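Long-range contacts in squalene synthase HpnC (Alicyclobacillus acidocaldarius subsp. acidocaldarius, PDB 4HD1), which probably joins prenyl diphosphates head to head on the way to squalene, as other members of the squalene and phytoene synthase family do: residues Leu40-Phe44 and Val143-Phe147; Lys119-Trp125 and Arg182-Ala188; Ile174-Leu178 and Ile200-Arg204; Gly227-Glu231 and Leu242-Arg246. One frame throughout, in Å; residues are numbered along the deposited sequence. Where two conformers were deposited one is given.

Overall arrangement
From the N terminus, contact 1 closes a long, mostly helical loop of 98 residues by bringing the start of helix 41-56 to the end of helix 137-146. Contact 2 opens inside that loop and closes beyond it, so the two cross; it joins the connection ahead of helix 125-135 to the one leading into helix 187-191. Contact 3 crosses contact 2 in turn, tying helix 174-179 to the end of helix 197-201, and these two touch, their centres about 12 Å apart. Contact 4 follows in series and closes the short turn between helices 207-227 and 236-257. It touches contact 1 through Leu230 and Leu144; contact 1 lies across the chain's centre from contacts 2 and 3.

Contact 1 of 4, residues Leu40-Phe44 and Val143-Phe147; sequences LRPHF and VLGIF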
loop_
_atom_site.group_PDB
_atom_site.type_symbol
_atom_site.label_atom_id
_atom_site.label_comp_id
_atom_site.label_asym_id
_atom_site.label_seq_id
_atom_site.Cartn_x
_atom_site.Cartn_y
_atom_site.Cartn_z
ATOM N N LEU A 40 5.936 -19.605 0.971
ATOM C CA LEU A 40 5.821 -18.208 1.409
ATOM C C LEU A 40 4.424 -17.618 1.253
ATOM O O LEU A 40 4.103 -16.630 1.926
ATOM C CB LEU A 40 6.858 -17.307 0.720
ATOM C CG LEU A 40 8.335 -17.553 1.053
ATOM C CD1 LEU A 40 9.228 -16.595 0.254
ATOM C CD2 LEU A 40 8.631 -17.481 2.556
ATOM N N ARG A 41 3.594 -18.204 0.386
ATOM C CA ARG A 41 2.218 -17.715 0.216
ATOM C C ARG A 41 1.422 -17.530 1.528
ATOM O O ARG A 41 0.729 -16.525 1.664
ATOM C CB ARG A 41 1.426 -18.583 -0.763
ATOM C CG ARG A 41 1.653 -18.246 -2.221
ATOM C CD ARG A 41 0.744 -19.061 -3.125
ATOM N NE ARG A 41 1.547 -19.679 -4.172
ATOM C CZ ARG A 41 1.698 -20.987 -4.339
ATOM N NH1 ARG A 41 1.059 -21.847 -3.553
ATOM N NH2 ARG A 41 2.475 -21.434 -5.313
ATOM N N PRO A 42 1.526 -18.474 2.496
ATOM C CA PRO A 42 0.760 -18.300 3.740
ATOM C C PRO A 42 1.050 -16.975 4.448
ATOM O O PRO A 42 0.149 -16.386 5.065
ATOM C CB PRO A 42 1.235 -19.469 4.611
ATOM C CG PRO A 42 1.609 -20.518 3.630
ATOM C CD PRO A 42 2.257 -19.758 2.502
ATOM N N HIS A 43 2.292 -16.507 4.341
ATOM C CA HIS A 43 2.677 -15.243 4.951
ATOM C C HIS A 43 2.099 -14.067 4.208
ATOM O O HIS A 43 1.796 -13.034 4.812
ATOM C CB HIS A 43 4.188 -15.170 5.084
ATOM C CG HIS A 43 4.781 -16.376 5.776
ATOM N ND1 HIS A 43 4.468 -16.707 7.047
ATOM C CD2 HIS A 43 5.668 -17.354 5.320
ATOM C CE1 HIS A 43 5.124 -17.833 7.392
ATOM N NE2 HIS A 43 5.857 -18.229 6.333
ATOM N N PHE A 44 1.913 -14.213 2.895
ATOM C CA PHE A 44 1.192 -13.200 2.128
ATOM C C PHE A 44 -0.270 -13.114 2.604
ATOM O O PHE A 44 -0.783 -12.011 2.819
ATOM C CB PHE A 44 1.325 -13.433 0.613
ATOM C CG PHE A 44 2.529 -12.754 0.005
ATOM C CD1 PHE A 44 3.822 -13.204 0.282
ATOM C CD2 PHE A 44 2.378 -11.642 -0.823
ATOM C CE1 PHE A 44 4.933 -12.566 -0.265
ATOM C CE2 PHE A 44 3.481 -11.000 -1.375
ATOM C CZ PHE A 44 4.758 -11.464 -1.092
ATOM N N VAL A 143 6.896 -7.328 2.615
ATOM C CA VAL A 143 7.189 -8.241 1.511
ATOM C C VAL A 143 8.682 -8.611 1.478
ATOM O O VAL A 143 9.028 -9.794 1.354
ATOM C CB VAL A 143 6.691 -7.679 0.150
ATOM C CG1 VAL A 143 7.321 -8.422 -1.029
ATOM C CG2 VAL A 143 5.165 -7.748 0.080
ATOM N N LEU A 144 9.559 -7.612 1.616
ATOM C CA LEU A 144 11.000 -7.872 1.721
ATOM C C LEU A 144 11.275 -8.777 2.913
ATOM O O LEU A 144 12.062 -9.723 2.815
ATOM C CB LEU A 144 11.802 -6.572 1.865
ATOM C CG LEU A 144 11.908 -5.642 0.656
ATOM C CD1 LEU A 144 12.627 -4.359 1.055
ATOM C CD2 LEU A 144 12.625 -6.337 -0.498
ATOM N N GLY A 145 10.605 -8.482 4.029
ATOM C CA GLY A 145 10.719 -9.263 5.258
ATOM C C GLY A 145 10.381 -10.727 5.053
ATOM O O GLY A 145 11.100 -11.612 5.542
ATOM N N ILE A 146 9.299 -10.985 4.314
ATOM C CA ILE A 146 8.860 -12.359 4.038
ATOM C C ILE A 146 9.930 -13.126 3.256
ATOM O O ILE A 146 10.174 -14.297 3.532
ATOM C CB ILE A 146 7.480 -12.402 3.331
ATOM C CG1 ILE A 146 6.383 -11.898 4.285
ATOM C CG2 ILE A 146 7.154 -13.816 2.853
ATOM C CD1 ILE A 146 5.020 -11.701 3.644
ATOM N N PHE A 147 10.589 -12.442 2.324
ATOM C CA PHE A 147 11.642 -13.031 1.490
ATOM C C PHE A 147 13.055 -13.017 2.095
ATOM O O PHE A 147 14.000 -13.441 1.437
ATOM C CB PHE A 147 11.684 -12.319 0.132
ATOM C CG PHE A 147 10.686 -12.839 -0.861
ATOM C CD1 PHE A 147 11.023 -13.889 -1.720
ATOM C CD2 PHE A 147 9.407 -12.285 -0.944
ATOM C CE1 PHE A 147 10.107 -14.377 -2.644
ATOM C CE2 PHE A 147 8.490 -12.767 -1.872
ATOM C CZ PHE A 147 8.840 -13.818 -2.720
#
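His43 and Ile146 bring the first turn of helix 41-56 to the last turn of helix 137-146, their CA atoms 6.9 Å apart. Ile146 is the wedge: its CG1 stands anti to the carbonyl carbon (chi1 -67°), which carries CD1 to within 3.7 Å of His43 O, while the CG2 branch turns to Leu40 CD2 at 4.0 Å. Leu40 sends its other methyl over a face of Phe147, CD1 standing 3.9 Å from the ring centroid in a CH-pi contact. The Phe44 ring crosses Phe147 at about a right angle, its CE1 lying 3.9 Å from Phe147 CE2, which sits at the Phe44 edge. At the far end of the ring, Phe44 CZ reaches Val143 CG2 at 3.9 Å. With an alanine in place of Phe44, Val143 and the CE2 edge of Phe147 would probably lose their shared partner and a gap would open between the helix ends. Leu238 of helix 236-257 packs on Val143 and Phe147, and the imidazole of His43 turns its ND1 to Thr95. Branched aliphatic and aromatic groups suit this buried place, since the join between the helices depends on complementary shape and exclusion of water rather than on directional bonds.

Contact 2 of 4, residues Lys119-Trp125 and Arg182-Ala188; sequences KHTYDTW and RIYVPRA
The imidazole of His120 and the guanidinium of Arg182 lie flat on each other, planes 12° apart and centres 4.7 Å apart, with Lys119 O near the guanidinium edge. In this all-helical isoprenoid synthase fold the contact pairs two interhelical connections, the one before helix 125-135 and the one before helix 187-191. Arg182 suits the place because its chain, extended from CG to NE, delivers the flat group to the ring while NH1 also bonds Asp116 O. Tyr122 and Tyr184 run side by side, pointing the same way; they meet rim to rim, centroids 5.6 Å apart, and Ile183 O lies in plane at the Tyr122 edge. The hydroxyl of Tyr184 bonds Asp116, and its ring stacks with His170. Ile183 N gives a nearly straight bond to His120 O, 2.9 Å and 171°. Further on, the first turn of helix 187-191, whose N-H groups lack partners within the helix, turns to carbonyls of the opposing loop: Arg187 N to Tyr122 O at 2.8 Å and Ala188 N to Asp123 O at 2.9 Å. Pro186, at the N-cap position, has no N-H to satisfy and so suits the place just before them, its CB packed 3.6 Å from Thr124 C. Thr124 itself caps helix 125-135. Arg187 was modelled in two conformers, so the bond from its NH2 to Thr121 OG1 is doubtful. Between the loops a water accepts from Tyr122 N at 2.8 Å and lies 2.8 Å from both Ile183 O and Val185 O.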
loop_
_atom_site.group_PDB
_atom_site.type_symbol
_atom_site.label_atom_id
_atom_site.label_comp_id
_atom_site.label_asym_id
_atom_site.label_seq_id
_atom_site.Cartn_x
_atom_site.Cartn_y
_atom_site.Cartn_z
ATOM N N LYS A 119 -6.974 14.130 7.187
ATOM C CA LYS A 119 -6.619 14.910 6.001
ATOM C C LYS A 119 -7.492 14.603 4.789
ATOM O O LYS A 119 -7.617 13.448 4.362
ATOM C CB LYS A 119 -5.138 14.754 5.653
ATOM C CG LYS A 119 -4.212 15.487 6.605
ATOM C CD LYS A 119 -2.857 15.765 5.975
ATOM C CE LYS A 119 -1.951 16.444 6.986
ATOM N NZ LYS A 119 -0.847 17.197 6.338
ATOM N N HIS A 120 -8.096 15.656 4.252
ATOM C CA HIS A 120 -8.908 15.560 3.050
ATOM C C HIS A 120 -8.239 16.286 1.919
ATOM O O HIS A 120 -8.566 16.068 0.750
ATOM C CB HIS A 120 -10.303 16.108 3.316
ATOM C CG HIS A 120 -11.086 15.294 4.315
ATOM N ND1 HIS A 120 -10.927 15.434 5.644
ATOM C CD2 HIS A 120 -12.040 14.292 4.134
ATOM C CE1 HIS A 120 -11.742 14.573 6.283
ATOM N NE2 HIS A 120 -12.420 13.875 5.356
ATOM N N THR A 121 -7.293 17.158 2.262
ATOM C CA THR A 121 -6.489 17.881 1.273
ATOM C C THR A 121 -5.019 17.842 1.697
ATOM O O THR A 121 -4.716 17.719 2.886
ATOM C CB THR A 121 -6.958 19.353 1.068
ATOM O OG1 THR A 121 -6.648 20.144 2.221
ATOM C CG2 THR A 121 -8.462 19.443 0.779
ATOM N N TYR A 122 -4.116 17.936 0.722
ATOM C CA TYR A 122 -2.676 17.979 0.988
ATOM C C TYR A 122 -2.037 19.285 0.497
ATOM O O TYR A 122 -2.242 19.705 -0.649
ATOM C CB TYR A 122 -1.969 16.735 0.412
ATOM C CG TYR A 122 -2.280 15.480 1.207
ATOM C CD1 TYR A 122 -1.426 15.040 2.222
ATOM C CD2 TYR A 122 -3.450 14.756 0.974
ATOM C CE1 TYR A 122 -1.723 13.908 2.969
ATOM C CE2 TYR A 122 -3.756 13.626 1.719
ATOM C CZ TYR A 122 -2.892 13.209 2.712
ATOM O OH TYR A 122 -3.201 12.092 3.448
ATOM N N ASP A 123 -1.276 19.923 1.382
ATOM C CA ASP A 123 -0.652 21.211 1.099
ATOM C C ASP A 123 0.531 21.109 0.132
ATOM O O ASP A 123 0.581 21.825 -0.872
ATOM C CB ASP A 123 -0.206 21.864 2.408
ATOM C CG ASP A 123 -0.233 23.369 2.344
ATOM O OD1 ASP A 123 0.647 23.959 1.680
ATOM O OD2 ASP A 123 -1.138 23.957 2.972
ATOM N N THR A 124 1.480 20.223 0.442
ATOM C CA THR A 124 2.709 20.098 -0.350
ATOM C C THR A 124 2.996 18.661 -0.770
ATOM O O THR A 124 2.383 17.714 -0.267
ATOM C CB THR A 124 3.954 20.670 0.385
ATOM O OG1 THR A 124 4.255 19.875 1.543
ATOM C CG2 THR A 124 3.736 22.127 0.801
ATOM N N TRP A 125 3.935 18.515 -1.699
ATOM C CA TRP A 125 4.439 17.210 -2.112
ATOM C C TRP A 125 5.000 16.440 -0.947
ATOM O O TRP A 125 4.812 15.227 -0.860
ATOM C CB TRP A 125 5.488 17.360 -3.211
ATOM C CG TRP A 125 6.269 16.092 -3.459
ATOM C CD1 TRP A 125 7.593 15.829 -3.118
ATOM C CD2 TRP A 125 5.784 14.852 -4.078
ATOM N NE1 TRP A 125 7.952 14.561 -3.490
ATOM C CE2 TRP A 125 6.917 13.920 -4.071
ATOM C CE3 TRP A 125 4.575 14.441 -4.631
ATOM C CZ2 TRP A 125 6.820 12.639 -4.595
ATOM C CZ3 TRP A 125 4.490 13.147 -5.157
ATOM C CH2 TRP A 125 5.585 12.270 -5.139
ATOM N N ARG A 182 -12.095 13.850 -0.996
ATOM C CA ARG A 182 -10.638 13.951 -0.856
ATOM C C ARG A 182 -9.928 14.378 -2.125
ATOM O O ARG A 182 -10.291 13.963 -3.226
ATOM C CB ARG A 182 -10.044 12.612 -0.431
ATOM C CG ARG A 182 -10.492 12.141 0.928
ATOM C CD ARG A 182 -10.177 10.672 1.115
ATOM N NE ARG A 182 -10.758 10.202 2.365
ATOM C CZ ARG A 182 -10.269 10.491 3.568
ATOM N NH1 ARG A 182 -9.173 11.238 3.689
ATOM N NH2 ARG A 182 -10.877 10.030 4.651
ATOM N N ILE A 183 -8.896 15.196 -1.951
ATOM C CA ILE A 183 -7.988 15.547 -3.032
ATOM C C ILE A 183 -6.551 15.332 -2.567
ATOM O O ILE A 183 -6.126 15.884 -1.545
ATOM C CB ILE A 183 -8.186 16.997 -3.522
ATOM C CG1 ILE A 183 -9.660 17.244 -3.889
ATOM C CG2 ILE A 183 -7.255 17.289 -4.700
ATOM C CD1 ILE A 183 -10.030 18.701 -4.088
ATOM N N TYR A 184 -5.817 14.520 -3.327
ATOM C CA TYR A 184 -4.435 14.168 -3.010
ATOM C C TYR A 184 -3.417 15.015 -3.770
ATOM O O TYR A 184 -2.241 15.061 -3.388
ATOM C CB TYR A 184 -4.192 12.672 -3.254
ATOM C CG TYR A 184 -4.928 11.794 -2.272
ATOM C CD1 TYR A 184 -4.427 11.584 -0.985
ATOM C CD2 TYR A 184 -6.136 11.189 -2.614
ATOM C CE1 TYR A 184 -5.104 10.793 -0.065
ATOM C CE2 TYR A 184 -6.820 10.388 -1.703
ATOM C CZ TYR A 184 -6.298 10.191 -0.431
ATOM O OH TYR A 184 -6.968 9.401 0.481
ATOM N N VAL A 185 -3.861 15.679 -4.837
ATOM C CA VAL A 185 -2.984 16.578 -5.590
ATOM C C VAL A 185 -2.535 17.693 -4.650
ATOM O O VAL A 185 -3.376 18.360 -4.064
ATOM C CB VAL A 185 -3.681 17.179 -6.829
ATOM C CG1 VAL A 185 -2.681 17.950 -7.667
ATOM C CG2 VAL A 185 -4.316 16.088 -7.672
ATOM N N PRO A 186 -1.213 17.871 -4.469
ATOM C CA PRO A 186 -0.732 18.895 -3.534
ATOM C C PRO A 186 -1.151 20.312 -3.937
ATOM O O PRO A 186 -1.129 20.653 -5.129
ATOM C CB PRO A 186 0.790 18.735 -3.590
ATOM C CG PRO A 186 1.001 17.325 -4.027
ATOM C CD PRO A 186 -0.105 17.056 -5.002
ATOM N N ARG A 187 -1.513 21.116 -2.937
ATOM C CA ARG A 187 -2.003 22.482 -3.134
ATOM C C ARG A 187 -0.951 23.393 -3.778
ATOM O O ARG A 187 -1.273 24.183 -4.666
ATOM C CB ARG A 187 -2.489 23.076 -1.800
ATOM C CG ARG A 187 -3.672 24.036 -1.926
ATOM C CD ARG A 187 -3.969 24.788 -0.627
ATOM N NE ARG A 187 -5.156 24.291 0.067
ATOM C CZ ARG A 187 -5.179 23.194 0.821
ATOM N NH1 ARG A 187 -4.079 22.471 0.977
ATOM N NH2 ARG A 187 -6.304 22.821 1.414
ATOM N N ALA A 188 0.301 23.264 -3.336
ATOM C CA ALA A 188 1.414 24.073 -3.845
ATOM C C ALA A 188 1.794 23.736 -5.285
ATOM O O ALA A 188 2.178 24.620 -6.048
ATOM C CB ALA A 188 2.623 23.955 -2.928
HETATM O O HOH W 1 -5.070 18.453 -1.816
#

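Contact 3 of 4, residues Ile174-Leu178 and Ile200-Arg204; sequences IDRDL and IRARR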
loop_
_atom_site.group_PDB
_atom_site.type_symbol
_atom_site.label_atom_id
_atom_site.label_comp_id
_atom_site.label_asym_id
_atom_site.label_seq_id
_atom_site.Cartn_x
_atom_site.Cartn_y
_atom_site.Cartn_z
ATOM N N ILE A 174 -8.314 10.727 -9.484
ATOM C CA ILE A 174 -8.744 12.057 -9.037
ATOM C C ILE A 174 -10.274 12.131 -8.914
ATOM O O ILE A 174 -10.798 12.632 -7.916
ATOM C CB ILE A 174 -8.234 13.187 -9.972
ATOM C CG1 ILE A 174 -6.717 13.102 -10.204
ATOM C CG2 ILE A 174 -8.609 14.558 -9.432
ATOM C CD1 ILE A 174 -5.861 13.293 -8.969
ATOM N N ASP A 175 -10.977 11.620 -9.926
ATOM C CA ASP A 175 -12.442 11.612 -9.939
ATOM C C ASP A 175 -13.037 10.806 -8.793
ATOM O O ASP A 175 -13.861 11.321 -8.032
ATOM C CB ASP A 175 -12.983 11.100 -11.277
ATOM C CG ASP A 175 -13.775 12.156 -12.041
ATOM O OD1 ASP A 175 -14.001 13.274 -11.522
ATOM O OD2 ASP A 175 -14.192 11.852 -13.177
ATOM N N ARG A 176 -12.614 9.549 -8.673
ATOM C CA ARG A 176 -13.081 8.668 -7.606
ATOM C C ARG A 176 -12.896 9.318 -6.232
ATOM O O ARG A 176 -13.825 9.329 -5.422
ATOM C CB ARG A 176 -12.364 7.312 -7.669
ATOM C CG ARG A 176 -12.833 6.300 -6.630
ATOM C CD ARG A 176 -12.116 4.966 -6.775
ATOM N NE ARG A 176 -12.568 4.220 -7.951
ATOM C CZ ARG A 176 -12.041 3.069 -8.366
ATOM N NH1 ARG A 176 -11.031 2.511 -7.708
ATOM N NH2 ARG A 176 -12.524 2.471 -9.447
ATOM N N ASP A 177 -11.704 9.870 -5.995
ATOM C CA ASP A 177 -11.347 10.479 -4.712
ATOM C C ASP A 177 -12.157 11.735 -4.421
ATOM O O ASP A 177 -12.530 11.986 -3.271
ATOM C CB ASP A 177 -9.847 10.800 -4.658
ATOM C CG ASP A 177 -8.976 9.551 -4.534
ATOM O OD1 ASP A 177 -9.459 8.539 -3.981
ATOM O OD2 ASP A 177 -7.803 9.586 -4.989
ATOM N N LEU A 178 -12.419 12.518 -5.464
ATOM C CA LEU A 178 -13.208 13.740 -5.342
ATOM C C LEU A 178 -14.608 13.419 -4.834
ATOM O O LEU A 178 -15.087 14.042 -3.889
ATOM C CB LEU A 178 -13.280 14.476 -6.681
ATOM C CG LEU A 178 -13.978 15.838 -6.693
ATOM C CD1 LEU A 178 -13.159 16.886 -5.950
ATOM C CD2 LEU A 178 -14.241 16.273 -8.126
ATOM N N ILE A 200 -9.990 21.407 -9.521
ATOM C CA ILE A 200 -10.174 19.972 -9.306
ATOM C C ILE A 200 -11.620 19.679 -8.903
ATOM O O ILE A 200 -12.238 18.742 -9.417
ATOM C CB ILE A 200 -9.185 19.416 -8.240
ATOM C CG1 ILE A 200 -7.718 19.677 -8.634
ATOM C CG2 ILE A 200 -9.437 17.938 -7.959
ATOM C CD1 ILE A 200 -7.269 19.048 -9.945
ATOM N N ARG A 201 -12.151 20.488 -7.988
ATOM C CA ARG A 201 -13.536 20.354 -7.535
ATOM C C ARG A 201 -14.518 20.561 -8.698
ATOM O O ARG A 201 -15.485 19.807 -8.845
ATOM C CB ARG A 201 -13.832 21.318 -6.365
ATOM C CG ARG A 201 -13.016 21.022 -5.101
ATOM C CD ARG A 201 -13.389 21.946 -3.941
ATOM N NE ARG A 201 -12.615 21.622 -2.732
ATOM C CZ ARG A 201 -11.584 22.334 -2.262
ATOM N NH1 ARG A 201 -11.199 23.452 -2.881
ATOM N NH2 ARG A 201 -10.952 21.935 -1.156
ATOM N N ALA A 202 -14.245 21.569 -9.530
ATOM C CA ALA A 202 -15.063 21.859 -10.715
ATOM C C ALA A 202 -14.634 21.029 -11.933
ATOM O O ALA A 202 -14.984 21.355 -13.071
ATOM C CB ALA A 202 -15.021 23.348 -11.036
ATOM N N ARG A 203 -13.871 19.964 -11.678
ATOM C CA ARG A 203 -13.451 18.989 -12.701
ATOM C C ARG A 203 -12.955 19.628 -14.006
ATOM O O ARG A 203 -13.208 19.101 -15.111
ATOM C CB ARG A 203 -14.571 17.965 -12.962
ATOM C CG ARG A 203 -15.014 17.220 -11.699
ATOM C CD ARG A 203 -16.228 16.324 -11.916
ATOM N NE ARG A 203 -15.878 15.054 -12.552
ATOM C CZ ARG A 203 -16.142 14.749 -13.818
ATOM N NH1 ARG A 203 -16.770 15.617 -14.603
ATOM N NH2 ARG A 203 -15.786 13.570 -14.303
ATOM N N ARG A 204 -12.255 20.773 -13.858
ATOM C CA ARG A 204 -11.730 21.522 -14.993
ATOM C C ARG A 204 -10.279 21.157 -15.237
ATOM O O ARG A 204 -9.425 21.379 -14.375
ATOM C CB ARG A 204 -11.822 23.023 -14.741
ATOM C CG ARG A 204 -13.200 23.630 -14.920
ATOM C CD ARG A 204 -13.107 25.146 -14.832
ATOM N NE ARG A 204 -12.576 25.582 -13.540
ATOM C CZ ARG A 204 -13.296 26.159 -12.584
ATOM N NH1 ARG A 204 -14.591 26.394 -12.768
ATOM N NH2 ARG A 204 -12.720 26.514 -11.442
#
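Arg203 NH2 donates to Asp175 OD2 at 2.6 Å, and beside it Arg203 NE donates to OD1 of the same carboxylate at 2.8 Å. This is a side-on, two-pronged salt bridge: each oxygen uses its syn lone pair, and the carboxylate and guanidinium planes are 7° apart. Arg203 is the C-prime residue of a Schellman motif that ends helix 197-201, with positive phi and its N bonded to Ile200 O, while Arg204 N turns back to Asp199 O. The motif sets Arg203 at the end of the helix, and a bend at chi3 (79°) brings the NE side of its guanidinium against Asp175. A long arginine chain can span this distance, and the short aspartate holds its charge close to its own helix; Phe264 touches both. An asparagine in place of Asp175 would probably leave the Arg203 guanidinium without its countercharge and with one of its two bonds lost, so that the arm would be likelier to swing away. Beneath the bridge the join is apolar. The CG2 methyls of Ile174 and Ile200 meet at 3.8 Å, the two side chains crossing at about a right angle. Leu178, with CG anti to its nitrogen (chi1 -175°), reaches the helix end, where CD2 packs 3.4 Å from Ile200 O and 3.8 Å from Arg203 CG. Its other methyl, CD1, rests 3.8 Å from Arg201 CA.

Contact 4 of 4, residues Gly227-Glu231 and Leu242-Arg246; sequences GRRLE and LKLYR
Glu231 and Arg246 are locked in a side-on salt bridge, Arg246 NE giving to OE2 and NH2 to OE1, each at 2.8 Å. Both carboxylate oxygens use their syn lone pairs, and both lie close to the guanidinium plane, the two groups being nearly coplanar. The extended chain of Glu231 runs past Leu242 to get there, and OE2 comes within 3.4 Å of Lys243 CA. Arg246 bends at chi3 (62°), which turns its NE edge to the acid. The contact closes a helical hairpin in the all-alpha isoprenoid synthase fold, where the 3-10 turn after helix 207-227 packs on helix 236-257 coming back. Over one face of the Arg246 guanidinium lies that of Arg228, planes 24° apart and centres 3.7 Å apart, a like-charged stack that the carboxylate of Glu231 probably makes tolerable. Arg228 CG also sits on this face, 3.4 Å from Arg246 NE. Leu242, the third large contributor, points toward the 3-10 turn, where an aliphatic chain suits its neighbour: its CD1 meets Leu230 CD2 at 3.7 Å, the two side chains crossing at about a right angle. Leu230 in turn packs on Leu157 and Ser158 of helix 152-172.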
loop_
_atom_site.group_PDB
_atom_site.type_symbol
_atom_site.label_atom_id
_atom_site.label_comp_id
_atom_site.label_asym_id
_atom_site.label_seq_id
_atom_site.Cartn_x
_atom_site.Cartn_y
_atom_site.Cartn_z
ATOM N N GLY A 227 13.563 2.864 -7.880
ATOM C CA GLY A 227 13.120 1.607 -7.258
ATOM C C GLY A 227 13.610 0.358 -7.965
ATOM O O GLY A 227 13.985 -0.633 -7.325
ATOM N N ARG A 228 13.604 0.431 -9.293
ATOM C CA ARG A 228 14.100 -0.600 -10.207
ATOM C C ARG A 228 15.348 -1.340 -9.720
ATOM O O ARG A 228 15.501 -2.532 -9.964
ATOM C CB ARG A 228 14.431 0.074 -11.532
ATOM C CG ARG A 228 14.132 -0.735 -12.770
ATOM C CD ARG A 228 14.772 -0.041 -13.949
ATOM N NE ARG A 228 14.194 -0.436 -15.227
ATOM C CZ ARG A 228 14.453 -1.581 -15.856
ATOM N NH1 ARG A 228 13.877 -1.831 -17.025
ATOM N NH2 ARG A 228 15.273 -2.483 -15.321
ATOM N N ARG A 229 16.244 -0.623 -9.047
ATOM C CA ARG A 229 17.507 -1.199 -8.584
ATOM C C ARG A 229 17.311 -2.396 -7.646
ATOM O O ARG A 229 18.131 -3.311 -7.627
ATOM C CB ARG A 229 18.387 -0.115 -7.936
ATOM C CG ARG A 229 19.757 -0.584 -7.452
ATOM C CD ARG A 229 20.682 -0.985 -8.592
ATOM N NE ARG A 229 21.853 -1.702 -8.088
ATOM C CZ ARG A 229 22.574 -2.566 -8.798
ATOM N NH1 ARG A 229 22.245 -2.831 -10.058
ATOM N NH2 ARG A 229 23.619 -3.176 -8.244
ATOM N N LEU A 230 16.216 -2.389 -6.889
ATOM C CA LEU A 230 15.883 -3.480 -5.965
ATOM C C LEU A 230 15.757 -4.839 -6.686
ATOM O O LEU A 230 16.105 -5.900 -6.135
ATOM C CB LEU A 230 14.604 -3.140 -5.184
ATOM C CG LEU A 230 14.137 -4.098 -4.085
ATOM C CD1 LEU A 230 15.235 -4.359 -3.057
ATOM C CD2 LEU A 230 12.855 -3.614 -3.406
ATOM N N GLU A 231 15.285 -4.797 -7.928
ATOM C CA GLU A 231 15.164 -6.009 -8.741
ATOM C C GLU A 231 16.477 -6.787 -8.905
ATOM O O GLU A 231 16.443 -7.983 -9.178
ATOM C CB GLU A 231 14.545 -5.687 -10.105
ATOM C CG GLU A 231 13.093 -5.241 -9.996
ATOM C CD GLU A 231 12.586 -4.507 -11.226
ATOM O OE1 GLU A 231 13.138 -4.701 -12.338
ATOM O OE2 GLU A 231 11.615 -3.730 -11.076
ATOM N N LEU A 242 8.345 -7.721 -8.266
ATOM C CA LEU A 242 8.627 -6.284 -8.239
ATOM C C LEU A 242 8.577 -5.678 -9.626
ATOM O O LEU A 242 7.984 -4.618 -9.814
ATOM C CB LEU A 242 9.985 -5.990 -7.598
ATOM C CG LEU A 242 10.078 -6.256 -6.097
ATOM C CD1 LEU A 242 11.536 -6.192 -5.678
ATOM C CD2 LEU A 242 9.225 -5.287 -5.282
ATOM N N LYS A 243 9.186 -6.357 -10.596
ATOM C CA LYS A 243 9.190 -5.867 -11.971
ATOM C C LYS A 243 7.748 -5.646 -12.416
ATOM O O LYS A 243 7.386 -4.618 -12.991
ATOM C CB LYS A 243 9.906 -6.852 -12.896
ATOM C CG LYS A 243 9.882 -6.459 -14.368
ATOM C CD LYS A 243 10.920 -7.249 -15.164
ATOM C CE LYS A 243 10.636 -7.220 -16.658
ATOM N NZ LYS A 243 11.484 -8.196 -17.407
ATOM N N LEU A 244 6.915 -6.610 -12.112
ATOM C CA LEU A 244 5.544 -6.565 -12.541
ATOM C C LEU A 244 4.725 -5.468 -11.842
ATOM O O LEU A 244 3.913 -4.805 -12.490
ATOM C CB LEU A 244 4.931 -7.934 -12.348
ATOM C CG LEU A 244 3.427 -7.997 -12.554
ATOM C CD1 LEU A 244 3.071 -7.721 -14.014
ATOM C CD2 LEU A 244 2.925 -9.375 -12.141
ATOM N N TYR A 245 4.931 -5.252 -10.544
ATOM C CA TYR A 245 4.342 -4.069 -9.904
ATOM C C TYR A 245 4.803 -2.806 -10.636
ATOM O O TYR A 245 3.988 -1.926 -10.933
ATOM C CB TYR A 245 4.718 -3.971 -8.423
ATOM C CG TYR A 245 4.271 -5.127 -7.542
ATOM C CD1 TYR A 245 3.136 -5.888 -7.853
ATOM C CD2 TYR A 245 4.971 -5.434 -6.368
ATOM C CE1 TYR A 245 2.730 -6.934 -7.031
ATOM C CE2 TYR A 245 4.575 -6.475 -5.541
ATOM C CZ TYR A 245 3.453 -7.218 -5.874
ATOM O OH TYR A 245 3.063 -8.251 -5.052
ATOM N N ARG A 246 6.105 -2.730 -10.936
ATOM C CA ARG A 246 6.678 -1.585 -11.643
ATOM C C ARG A 246 6.020 -1.389 -13.006
ATOM O O ARG A 246 5.628 -0.274 -13.352
ATOM C CB ARG A 246 8.203 -1.702 -11.787
ATOM C CG ARG A 246 8.793 -0.724 -12.801
ATOM C CD ARG A 246 10.319 -0.661 -12.813
ATOM N NE ARG A 246 10.985 -1.921 -13.160
ATOM C CZ ARG A 246 11.169 -2.389 -14.397
ATOM N NH1 ARG A 246 10.717 -1.729 -15.456
ATOM N NH2 ARG A 246 11.803 -3.541 -14.572
#